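Local coordinates for initiator protein NS1 (Human bocavirus, PDB 4KW3) that probably nicks one strand of the viral replication origin through this N-terminal origin-binding nuclease domain, and unwinds DNA with its helicase domain, to start rolling-circle replication, at residues P14-V19 and M185-Y190. Residues are numbered along the deposited sequence; the frame is centred on the assembly and turned at random.
Sequences PAFTYV and MQILQY
Val19 and Gln186 face each other as an antiparallel hydrogen-bonded pair, each giving its N-H to the other's carbonyl: Val19 N to Gln186 O at 2.8 Å, Gln186 N to Val19 O at 3.0 Å. A third backbone bond, nearly straight at 173°, runs from Leu188 N to Thr17 O over 2.8 Å. Beyond it the strands diverge, and the direct bond from Thr17 N to Leu188 O gives way to a water, which accepts from Thr17 N at 2.9 Å and lies within hydrogen-bonding distance of Leu188 O. Tyr18 and Ile187, the non-hydrogen-bonded pair between, bring Tyr18 CA within 3.2 Å of Gln186 O in a CA-H...O contact.

On their face of the sheet, Ile187 lays CG1 over one face of the Tyr18 ring, toward its rim. Ile187 CG1 stands anti to the backbone N (chi1 -171°), and the extended chain carries Ile187 CD1 past the Tyr18 hydroxyl end to 4.0 Å from Phe16 CD2. Met185, bent at chi2 (58°), swings its CE back to 3.7 Å from Tyr18 CB. Helix 134-149 covers this side: Phe137 meets the Tyr18 ring edge-to-face and also touches Met185. Tyr18 OH is hydrogen-bonded to Ala130 O in the preceding loop.

The other face carries Thr17, Val19 and Leu188. Leu188 spreads its two methyls, CD1 meeting Thr17 CG2 at 3.7 Å and CD2 meeting Val19 CG2. The methyl of Thr17 serves this packing while its OG1 is hydrogen-bonded to Thr201 OG1. Val19 also touches His115 and His117, the predicted metal ligands of the RCR-2 motif on adjoining strand 114-122. Three backbone bonds and a water thus tie strand 185-191 to strand 15-21, while apolar side chains pack under helix 134-149 on one face and, on the other, Val19 is set beside histidines that probably bind the metal.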
ATOM      1  N   PRO A  14       8.707   7.274  18.267  1.00 58.19           N
ATOM      2  CA  PRO A  14       7.246   7.151  18.205  1.00 52.36           C
ATOM      3  C   PRO A  14       6.823   6.717  16.799  1.00 52.49           C
ATOM      4  O   PRO A  14       7.530   7.025  15.823  1.00 55.99           O
ATOM      5  CB  PRO A  14       6.772   8.576  18.498  1.00 47.50           C
ATOM      6  CG  PRO A  14       7.854   9.442  17.940  1.00 44.01           C
ATOM      7  CD  PRO A  14       9.144   8.683  18.182  1.00 56.00           C
ATOM      8  N   ALA A  15       5.714   5.985  16.709  1.00 42.19           N
ATOM      9  CA  ALA A  15       5.205   5.494  15.421  1.00 41.48           C
ATOM     10  C   ALA A  15       3.850   6.106  15.088  1.00 43.97           C
ATOM     11  O   ALA A  15       3.021   6.339  15.970  1.00 40.37           O
ATOM     12  CB  ALA A  15       5.107   3.950  15.409  1.00 35.47           C
ATOM     13  N   PHE A  16       3.620   6.334  13.804  1.00 44.44           N
ATOM     14  CA  PHE A  16       2.372   6.932  13.356  1.00 41.72           C
ATOM     15  C   PHE A  16       1.836   6.168  12.159  1.00 36.35           C
ATOM     16  O   PHE A  16       2.598   5.542  11.411  1.00 35.71           O
ATOM     17  CB  PHE A  16       2.587   8.419  13.035  1.00 32.36           C
ATOM     18  CG  PHE A  16       3.079   9.201  14.209  1.00 40.72           C
ATOM     19  CD1 PHE A  16       4.445   9.291  14.476  1.00 39.06           C
ATOM     20  CD2 PHE A  16       2.171   9.806  15.093  1.00 35.46           C
ATOM     21  CE1 PHE A  16       4.905   9.990  15.595  1.00 45.28           C
ATOM     22  CE2 PHE A  16       2.623  10.511  16.208  1.00 40.80           C
ATOM     23  CZ  PHE A  16       3.991  10.603  16.456  1.00 46.05           C
ATOM     24  N   THR A  17       0.525   6.208  11.990  1.00 30.55           N
ATOM     25  CA  THR A  17      -0.117   5.485  10.898  1.00 31.74           C
ATOM     26  C   THR A  17      -0.896   6.444  10.001  1.00 39.66           C
ATOM     27  O   THR A  17      -1.693   7.272  10.482  1.00 44.28           O
ATOM     28  CB  THR A  17      -1.016   4.357  11.446  1.00 39.30           C
ATOM     29  OG1 THR A  17      -0.214   3.463  12.234  1.00 36.20           O
ATOM     30  CG2 THR A  17      -1.708   3.565  10.296  1.00 41.34           C
ATOM     31  N   TYR A  18      -0.632   6.364   8.700  1.00 41.78           N
ATOM     32  CA  TYR A  18      -1.335   7.204   7.725  1.00 38.37           C
ATOM     33  C   TYR A  18      -2.144   6.366   6.732  1.00 41.31           C
ATOM     34  O   TYR A  18      -1.828   5.194   6.468  1.00 39.65           O
ATOM     35  CB  TYR A  18      -0.348   8.058   6.929  1.00 33.50           C
ATOM     36  CG  TYR A  18       0.476   9.035   7.745  1.00 40.47           C
ATOM     37  CD1 TYR A  18       1.666   8.643   8.346  1.00 36.71           C
ATOM     38  CD2 TYR A  18       0.080  10.359   7.881  1.00 39.43           C
ATOM     39  CE1 TYR A  18       2.437   9.543   9.065  1.00 35.95           C
ATOM     40  CE2 TYR A  18       0.825  11.252   8.606  1.00 40.79           C
ATOM     41  CZ  TYR A  18       2.007  10.844   9.201  1.00 41.34           C
ATOM     42  OH  TYR A  18       2.748  11.758   9.940  1.00 43.69           O
ATOM     43  N   VAL A  19      -3.172   6.984   6.161  1.00 38.98           N
ATOM     44  CA  VAL A  19      -3.870   6.384   5.041  1.00 34.62           C
ATOM     45  C   VAL A  19      -3.795   7.308   3.835  1.00 38.50           C
ATOM     46  O   VAL A  19      -4.243   8.461   3.881  1.00 40.39           O
ATOM     47  CB  VAL A  19      -5.347   6.060   5.345  1.00 43.30           C
ATOM     48  CG1 VAL A  19      -6.010   5.481   4.078  1.00 35.21           C
ATOM     49  CG2 VAL A  19      -5.435   5.062   6.463  1.00 43.92           C
ATOM     50  N   MET A 185      -4.905  12.149   2.288  1.00 46.08           N
ATOM     51  CA  MET A 185      -3.781  11.789   3.139  1.00 52.06           C
ATOM     52  C   MET A 185      -4.203  12.112   4.568  1.00 55.68           C
ATOM     53  O   MET A 185      -4.370  13.280   4.928  1.00 59.01           O
ATOM     54  CB  MET A 185      -2.506  12.559   2.747  1.00 46.57           C
ATOM     55  CG  MET A 185      -1.254  11.998   3.392  1.00 41.60           C
ATOM     56  SD  MET A 185      -1.087  10.260   2.925  1.00 54.46           S
ATOM     57  CE  MET A 185       0.397   9.809   3.757  1.00 35.17           C
ATOM     58  N   GLN A 186      -4.410  11.081   5.378  1.00 43.91           N
ATOM     59  CA  GLN A 186      -4.885  11.314   6.737  1.00 41.29           C
ATOM     60  C   GLN A 186      -4.075  10.520   7.727  1.00 46.74           C
ATOM     61  O   GLN A 186      -3.562   9.450   7.390  1.00 47.56           O
ATOM     62  CB  GLN A 186      -6.375  10.994   6.862  1.00 38.63           C
ATOM     63  CG  GLN A 186      -7.237  11.904   5.985  1.00 50.04           C
ATOM     64  CD  GLN A 186      -8.705  11.795   6.292  1.00 61.69           C
ATOM     65  OE1 GLN A 186      -9.112  11.966   7.433  1.00 79.52           O
ATOM     66  NE2 GLN A 186      -9.511  11.506   5.280  1.00 66.08           N
ATOM     67  N   ILE A 187      -3.914  11.069   8.930  1.00 42.28           N
ATOM     68  CA  ILE A 187      -3.272  10.329  10.008  1.00 38.00           C
ATOM     69  C   ILE A 187      -4.366   9.622  10.836  1.00 47.03           C
ATOM     70  O   ILE A 187      -5.431  10.181  11.064  1.00 47.31           O
ATOM     71  CB  ILE A 187      -2.406  11.269  10.879  1.00 34.56           C
ATOM     72  CG1 ILE A 187      -1.547  10.484  11.873  1.00 41.79           C
ATOM     73  CG2 ILE A 187      -3.239  12.327  11.607  1.00 34.86           C
ATOM     74  CD1 ILE A 187      -0.333  11.284  12.364  1.00 43.45           C
ATOM     75  N   LEU A 188      -4.121   8.387  11.268  1.00 47.95           N
ATOM     76  CA  LEU A 188      -5.066   7.722  12.163  1.00 41.33           C
ATOM     77  C   LEU A 188      -4.939   8.192  13.601  1.00 46.87           C
ATOM     78  O   LEU A 188      -3.882   8.084  14.216  1.00 50.16           O
ATOM     79  CB  LEU A 188      -4.920   6.207  12.133  1.00 40.46           C
ATOM     80  CG  LEU A 188      -5.194   5.564  10.781  1.00 43.43           C
ATOM     81  CD1 LEU A 188      -5.312   4.064  10.972  1.00 36.29           C
ATOM     82  CD2 LEU A 188      -6.436   6.181  10.148  1.00 34.97           C
ATOM     83  N   GLN A 189      -6.059   8.610  14.165  1.00 58.02           N
ATOM     84  CA  GLN A 189      -6.091   9.065  15.535  1.00 58.90           C
ATOM     85  C   GLN A 189      -7.057   8.210  16.347  1.00 63.95           C
ATOM     86  O   GLN A 189      -7.930   7.558  15.786  1.00 64.31           O
ATOM     87  CB  GLN A 189      -6.494  10.538  15.554  1.00 47.74           C
ATOM     88  CG  GLN A 189      -5.434  11.420  14.894  1.00 50.79           C
ATOM     89  CD  GLN A 189      -5.684  12.908  15.074  1.00 56.87           C
ATOM     90  OE1 GLN A 189      -5.016  13.567  15.872  1.00 75.29           O
ATOM     91  NE2 GLN A 189      -6.633  13.445  14.324  1.00 48.29           N
ATOM     92  N   TYR A 190      -6.851   8.169  17.662  1.00 67.39           N
ATOM     93  CA  TYR A 190      -7.778   7.514  18.583  1.00 72.46           C
ATOM     94  C   TYR A 190      -8.074   8.360  19.820  1.00 75.47           C
ATOM     95  O   TYR A 190      -7.417   9.365  20.064  1.00 77.76           O
ATOM     96  CB  TYR A 190      -7.257   6.151  19.013  1.00 67.74           C
ATOM     97  CG  TYR A 190      -6.083   6.220  19.945  1.00 77.10           C
ATOM     98  CD1 TYR A 190      -4.798   6.393  19.457  1.00 83.92           C
ATOM     99  CD2 TYR A 190      -6.259   6.103  21.321  1.00 84.68           C
ATOM    100  CE1 TYR A 190      -3.710   6.448  20.315  1.00 93.62           C
ATOM    101  CE2 TYR A 190      -5.176   6.156  22.189  1.00 94.12           C
ATOM    102  CZ  TYR A 190      -3.903   6.329  21.679  1.00 99.56           C
ATOM    103  OH  TYR A 190      -2.816   6.385  22.528  1.00106.13           O
TER
HETATM  104  O   HOH W   1      -1.287   7.321  13.918  1.00 44.97           O